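Local coordinates for protein CD1-2 antigen (Gallus gallus, PDB 3DBX) that probably presents lipid antigens at the cell surface, as a CD1 glycoprotein with an MHC class I-like antigen-binding domain set on an immunoglobulin C1-type domain, at residues 220-225 / 266-271; 213-218 / 245-250. All coordinates share one frame; numbering follows the deposited sequence.

Overall arrangement
From the N terminus the chain first builds the MHC-like part, an eight-stranded antiparallel sheet and helices, and then enters the immunoglobulin C1-set domain, which holds both contacts. Strand 204-214 ends in contact 2, where 213-218 closes a loop of 26 residues against 245-250. Within that loop runs strand 220-225, which pairs with 266-271 in contact 1 and closes a loop of 40 residues. The loops therefore cross. Contact 1 pairs the two central strands of one sheet, and contact 2 pairs the ends of neighbouring strands 204-214 and 249-257 of the other, near the MHC-like part. Their centres lie about 17 Å apart, bridged by His271, whose NE2 probably hydrogen-bonds Pro216 O at 2.8 Å.

Contact 1: 220-225 / 266-271; sequences AVTWLR and ACRVQH
Trp223 and Cys267 face each other as a non-hydrogen-bonded pair on the inner side of an immunoglobulin C1-set sandwich, where strands 220-225 and 265-270 run antiparallel. Cys267 CB sits over one face of the indole, offset toward its rim, and SG stands more distantly above, 4.9 Å from the centroid of the six-membered ring. This is the canonical immunoglobulin core: SG is disulfide-bonded to Cys209 of the opposing sheet, and Trp223 packs beside that bridge on Leu207 and Leu255. Val221 reaches the same sulfur with CG1, 3.4 Å from Cys267 SG, while its other methyl, CG2, meets Val269 CG1 alongside.

Six backbone hydrogen bonds join the strands, two in each of the pairs Ala220-Gln270, Thr222-Arg268 and Leu224-Ala266. The shortest is Leu224 N to Ala266 O at 2.7 Å; its partner, Ala266 N to Leu224 O, stretches to 3.2 Å.

On the outer side, Arg268 leaves the backbone extended, CG anti to N (chi1 -178°), then bends at chi3 (74°), which turns the guanidinium across toward strand 220-225, where it meets Leu224. Leu224 CD2 lies 3.6 Å above one face of that group, toward its rim, with Arg268 NH2 the nearest atom at 3.7 Å.

Contact 2: 213-218 / 245-250; sequences SFYPRP and ADLTYQ
At the end of strand 204-214 in the C1-set domain a G1 beta bulge sets two consecutive residues, Ser213 and Phe214, opposite the single residue Tyr249. The bond from Tyr249 N to Phe214 O (3.0 Å) is bent to 136° at the hydrogen; the return bond from Phe214 N to Tyr249 O is weak.

Three aromatic rings supply most of the apolar contact. Phe214 takes a chi1 of 60°, which turns the ring across the root of Tyr249: CB of Tyr249 lies over the Phe214 face, 3.6 Å from CE2. Tyr215 and Tyr249 run side by side and meet at their edges, Tyr215 CD2 to Tyr249 CE2 at 3.8 Å. Leu247 CG approaches Tyr215 CE2. The Tyr215-Pro216 peptide is cis, and Pro216 CB lies over the centre of one face of the Tyr215 ring. A CH-pi contact from Arg217 covers one Tyr249 face, with CG 3.8 Å from the ring centroid and 5° off its normal.

Among polar side chains, Thr248 OG1 donates to Asp246 OD1, a short 2.5 Å bond within the turn, and also hydrogen-bonds Asn244 ND2.

Both tyrosine hydroxyls hydrogen-bond the carboxylate of Asp37, Tyr215 to OD1 and Tyr249 to OD2. One carboxylate, gripped by two hydroxyls, thus ties the edge-to-edge tyrosines of this domain to the MHC-like part, and two such bonds would probably favour its ionised form.

Contact 1: 220-225 / 266-271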
loop_
_atom_site.group_PDB
_atom_site.type_symbol
_atom_site.label_atom_id
_atom_site.label_comp_id
_atom_site.label_asym_id
_atom_site.label_seq_id
_atom_site.Cartn_x
_atom_site.Cartn_y
_atom_site.Cartn_z
ATOM N N ALA A 220 9.499 7.457 13.732
ATOM C CA ALA A 220 9.776 8.870 13.622
ATOM C C ALA A 220 11.282 9.074 13.576
ATOM O O ALA A 220 12.013 8.578 14.431
ATOM C CB ALA A 220 9.156 9.654 14.729
ATOM N N VAL A 221 11.717 9.801 12.560
ATOM C CA VAL A 221 13.129 10.049 12.295
ATOM C C VAL A 221 13.316 11.557 12.336
ATOM O O VAL A 221 12.641 12.290 11.581
ATOM C CB VAL A 221 13.514 9.554 10.915
ATOM C CG1 VAL A 221 14.990 9.867 10.643
ATOM C CG2 VAL A 221 13.228 8.040 10.778
ATOM N N THR A 222 14.183 12.029 13.238
ATOM C CA THR A 222 14.446 13.450 13.350
ATOM C C THR A 222 15.952 13.719 13.238
ATOM O O THR A 222 16.774 12.820 13.425
ATOM C CB THR A 222 13.857 14.076 14.644
ATOM O OG1 THR A 222 14.413 13.431 15.794
ATOM C CG2 THR A 222 12.304 13.908 14.689
ATOM N N TRP A 223 16.282 14.958 12.887
ATOM C CA TRP A 223 17.656 15.401 12.834
ATOM C C TRP A 223 17.922 16.189 14.061
ATOM O O TRP A 223 17.052 16.911 14.521
ATOM C CB TRP A 223 17.868 16.248 11.594
ATOM C CG TRP A 223 17.977 15.372 10.374
ATOM C CD1 TRP A 223 16.963 15.015 9.507
ATOM C CD2 TRP A 223 19.156 14.722 9.909
ATOM N NE1 TRP A 223 17.460 14.177 8.539
ATOM C CE2 TRP A 223 18.804 13.992 8.756
ATOM C CE3 TRP A 223 20.489 14.686 10.358
ATOM C CZ2 TRP A 223 19.726 13.231 8.057
ATOM C CZ3 TRP A 223 21.405 13.926 9.647
ATOM C CH2 TRP A 223 21.021 13.203 8.536
ATOM N N LEU A 224 19.119 16.042 14.611
ATOM C CA LEU A 224 19.540 16.867 15.740
ATOM C C LEU A 224 20.721 17.738 15.299
ATOM O O LEU A 224 21.628 17.248 14.612
ATOM C CB LEU A 224 19.921 16.006 16.947
ATOM C CG LEU A 224 18.915 14.984 17.506
ATOM C CD1 LEU A 224 19.672 13.931 18.297
ATOM C CD2 LEU A 224 17.893 15.639 18.364
ATOM N N ARG A 225 20.652 19.026 15.635
ATOM C CA ARG A 225 21.733 19.988 15.377
ATOM C C ARG A 225 22.259 20.386 16.760
ATOM O O ARG A 225 21.517 20.945 17.581
ATOM C CB ARG A 225 21.212 21.202 14.589
ATOM C CG ARG A 225 22.195 22.351 14.437
ATOM C CD ARG A 225 21.545 23.607 13.826
ATOM N NE ARG A 225 20.967 23.373 12.493
ATOM C CZ ARG A 225 19.686 23.578 12.169
ATOM N NH1 ARG A 225 18.824 24.040 13.074
ATOM N NH2 ARG A 225 19.264 23.330 10.930
ATOM N N ALA A 266 23.295 14.657 13.801
ATOM C CA ALA A 266 22.955 13.253 14.013
ATOM C C ALA A 266 21.492 13.026 13.664
ATOM O O ALA A 266 20.661 13.923 13.891
ATOM C CB ALA A 266 23.184 12.851 15.472
ATOM N N CYS A 267 21.212 11.831 13.112
ATOM C CA CYS A 267 19.869 11.306 12.872
ATOM C C CYS A 267 19.404 10.512 14.109
ATOM O O CYS A 267 20.149 9.667 14.582
ATOM C CB CYS A 267 19.952 10.347 11.663
ATOM S SG CYS A 267 18.369 9.779 11.147
ATOM N N ARG A 268 18.210 10.798 14.631
ATOM C CA ARG A 268 17.638 10.041 15.722
ATOM C C ARG A 268 16.354 9.340 15.250
ATOM O O ARG A 268 15.505 9.950 14.570
ATOM C CB ARG A 268 17.377 10.939 16.946
ATOM C CG ARG A 268 16.811 10.150 18.164
ATOM C CD ARG A 268 16.994 10.830 19.489
ATOM N NE ARG A 268 16.088 11.964 19.672
ATOM C CZ ARG A 268 16.306 12.985 20.494
ATOM N NH1 ARG A 268 17.388 13.045 21.266
ATOM N NH2 ARG A 268 15.427 13.964 20.543
ATOM N N VAL A 269 16.246 8.055 15.582
ATOM C CA VAL A 269 15.140 7.194 15.125
ATOM C C VAL A 269 14.399 6.665 16.330
ATOM O O VAL A 269 14.985 6.048 17.232
ATOM C CB VAL A 269 15.619 6.001 14.265
ATOM C CG1 VAL A 269 14.448 5.328 13.613
ATOM C CG2 VAL A 269 16.573 6.449 13.170
ATOM N N GLN A 270 13.104 6.926 16.356
ATOM C CA GLN A 270 12.244 6.456 17.435
ATOM C C GLN A 270 11.340 5.401 16.762
ATOM O O GLN A 270 10.801 5.621 15.665
ATOM C CB GLN A 270 11.473 7.651 18.012
ATOM C CG GLN A 270 10.273 7.325 18.964
ATOM C CD GLN A 270 9.454 8.577 19.345
ATOM O OE1 GLN A 270 9.357 9.547 18.563
ATOM N NE2 GLN A 270 8.900 8.578 20.555
ATOM N N HIS A 271 11.275 4.213 17.363
ATOM C CA HIS A 271 10.489 3.098 16.849
ATOM C C HIS A 271 10.056 2.277 18.042
ATOM O O HIS A 271 10.808 2.127 18.995
ATOM C CB HIS A 271 11.316 2.250 15.871
ATOM C CG HIS A 271 10.489 1.212 15.150
ATOM N ND1 HIS A 271 10.448 -0.107 15.539
ATOM C CD2 HIS A 271 9.632 1.322 14.109
ATOM C CE1 HIS A 271 9.626 -0.774 14.742
ATOM N NE2 HIS A 271 9.130 0.070 13.853
#

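Contact 2: 213-218 / 245-250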
loop_
_atom_site.group_PDB
_atom_site.type_symbol
_atom_site.label_atom_id
_atom_site.label_comp_id
_atom_site.label_asym_id
_atom_site.label_seq_id
_atom_site.Cartn_x
_atom_site.Cartn_y
_atom_site.Cartn_z
ATOM N N SER A 213 14.845 -1.978 7.410
ATOM C CA SER A 213 14.677 -3.270 8.115
ATOM C C SER A 213 13.637 -3.334 9.190
ATOM O O SER A 213 13.554 -4.366 9.887
ATOM C CB SER A 213 16.012 -3.805 8.669
ATOM O OG SER A 213 16.885 -4.112 7.592
ATOM N N PHE A 214 12.811 -2.291 9.331
ATOM C CA PHE A 214 11.977 -2.208 10.532
ATOM C C PHE A 214 10.524 -2.661 10.395
ATOM O O PHE A 214 9.897 -2.522 9.350
ATOM C CB PHE A 214 12.016 -0.801 11.133
ATOM C CG PHE A 214 11.531 0.280 10.198
ATOM C CD1 PHE A 214 12.417 0.928 9.369
ATOM C CD2 PHE A 214 10.202 0.682 10.217
ATOM C CE1 PHE A 214 11.977 1.990 8.525
ATOM C CE2 PHE A 214 9.738 1.679 9.382
ATOM C CZ PHE A 214 10.629 2.330 8.512
ATOM N N TYR A 215 9.989 -3.191 11.484
ATOM C CA TYR A 215 8.574 -3.538 11.496
ATOM C C TYR A 215 8.121 -3.406 12.952
ATOM O O TYR A 215 8.832 -3.841 13.847
ATOM C CB TYR A 215 8.357 -4.978 10.957
ATOM C CG TYR A 215 6.880 -5.323 10.893
ATOM C CD1 TYR A 215 6.258 -6.006 11.928
ATOM C CD2 TYR A 215 6.101 -4.896 9.820
ATOM C CE1 TYR A 215 4.885 -6.281 11.893
ATOM C CE2 TYR A 215 4.726 -5.170 9.767
ATOM C CZ TYR A 215 4.129 -5.861 10.803
ATOM O OH TYR A 215 2.773 -6.128 10.729
ATOM N N PRO A 216 6.928 -2.846 13.209
ATOM C CA PRO A 216 5.875 -2.359 12.322
ATOM C C PRO A 216 6.205 -1.021 11.621
ATOM O O PRO A 216 7.278 -0.463 11.822
ATOM C CB PRO A 216 4.653 -2.256 13.256
ATOM C CG PRO A 216 5.226 -2.067 14.638
ATOM C CD PRO A 216 6.528 -2.830 14.631
ATOM N N ARG A 217 5.270 -0.528 10.819
ATOM C CA ARG A 217 5.481 0.621 9.948
ATOM C C ARG A 217 5.707 1.976 10.624
ATOM O O ARG A 217 6.472 2.799 10.080
ATOM C CB ARG A 217 4.267 0.752 9.010
ATOM C CG ARG A 217 4.478 1.672 7.766
ATOM C CD ARG A 217 3.160 1.756 6.998
ATOM N NE ARG A 217 3.309 2.307 5.641
ATOM C CZ ARG A 217 3.259 3.605 5.328
ATOM N NH1 ARG A 217 3.121 4.523 6.283
ATOM N NH2 ARG A 217 3.380 3.994 4.055
ATOM N N PRO A 218 4.935 2.303 11.701
ATOM C CA PRO A 218 5.097 3.650 12.278
ATOM C C PRO A 218 6.512 3.878 12.791
ATOM O O PRO A 218 7.116 2.965 13.350
ATOM C CB PRO A 218 4.120 3.631 13.451
ATOM C CG PRO A 218 3.065 2.650 13.019
ATOM C CD PRO A 218 3.841 1.571 12.373
ATOM N N ALA A 245 10.010 -6.689 0.323
ATOM C CA ALA A 245 9.234 -7.900 0.066
ATOM C C ALA A 245 8.943 -8.735 1.319
ATOM O O ALA A 245 7.990 -9.535 1.337
ATOM C CB ALA A 245 9.922 -8.770 -0.994
ATOM N N ASP A 246 9.732 -8.539 2.370
ATOM C CA ASP A 246 9.639 -9.400 3.570
ATOM C C ASP A 246 8.775 -8.808 4.685
ATOM O O ASP A 246 8.965 -9.122 5.855
ATOM C CB ASP A 246 11.052 -9.739 4.093
ATOM C CG ASP A 246 11.847 -8.510 4.569
ATOM O OD1 ASP A 246 11.452 -7.337 4.343
ATOM O OD2 ASP A 246 12.898 -8.720 5.221
ATOM N N LEU A 247 7.844 -7.932 4.318
ATOM C CA LEU A 247 7.070 -7.156 5.277
ATOM C C LEU A 247 7.976 -6.475 6.308
ATOM O O LEU A 247 7.778 -6.641 7.507
ATOM C CB LEU A 247 6.010 -8.031 5.992
ATOM C CG LEU A 247 4.808 -7.324 6.624
ATOM C CD1 LEU A 247 4.193 -6.310 5.662
ATOM C CD2 LEU A 247 3.755 -8.318 7.054
ATOM N N THR A 248 8.985 -5.742 5.835
ATOM C CA THR A 248 9.670 -4.729 6.642
ATOM C C THR A 248 9.618 -3.405 5.834
ATOM O O THR A 248 9.138 -3.383 4.708
ATOM C CB THR A 248 11.111 -5.070 6.960
ATOM O OG1 THR A 248 11.817 -5.249 5.747
ATOM C CG2 THR A 248 11.258 -6.336 7.845
ATOM N N TYR A 249 10.097 -2.303 6.396
ATOM C CA TYR A 249 9.968 -1.007 5.719
ATOM C C TYR A 249 11.303 -0.259 5.726
ATOM O O TYR A 249 12.202 -0.643 6.437
ATOM C CB TYR A 249 8.881 -0.156 6.400
ATOM C CG TYR A 249 7.481 -0.746 6.280
ATOM C CD1 TYR A 249 6.687 -0.475 5.163
ATOM C CD2 TYR A 249 6.976 -1.589 7.276
ATOM C CE1 TYR A 249 5.421 -1.003 5.051
ATOM C CE2 TYR A 249 5.692 -2.144 7.166
ATOM C CZ TYR A 249 4.935 -1.850 6.049
ATOM O OH TYR A 249 3.672 -2.345 5.901
ATOM N N GLN A 250 11.398 0.809 4.923
ATOM C CA GLN A 250 12.582 1.624 4.764
ATOM C C GLN A 250 12.132 3.090 4.575
ATOM O O GLN A 250 11.104 3.338 4.003
ATOM C CB GLN A 250 13.202 1.268 3.421
ATOM C CG GLN A 250 14.458 0.575 3.550
ATOM C CD GLN A 250 15.083 0.288 2.227
ATOM O OE1 GLN A 250 14.924 -0.806 1.667
ATOM N NE2 GLN A 250 15.837 1.243 1.734
#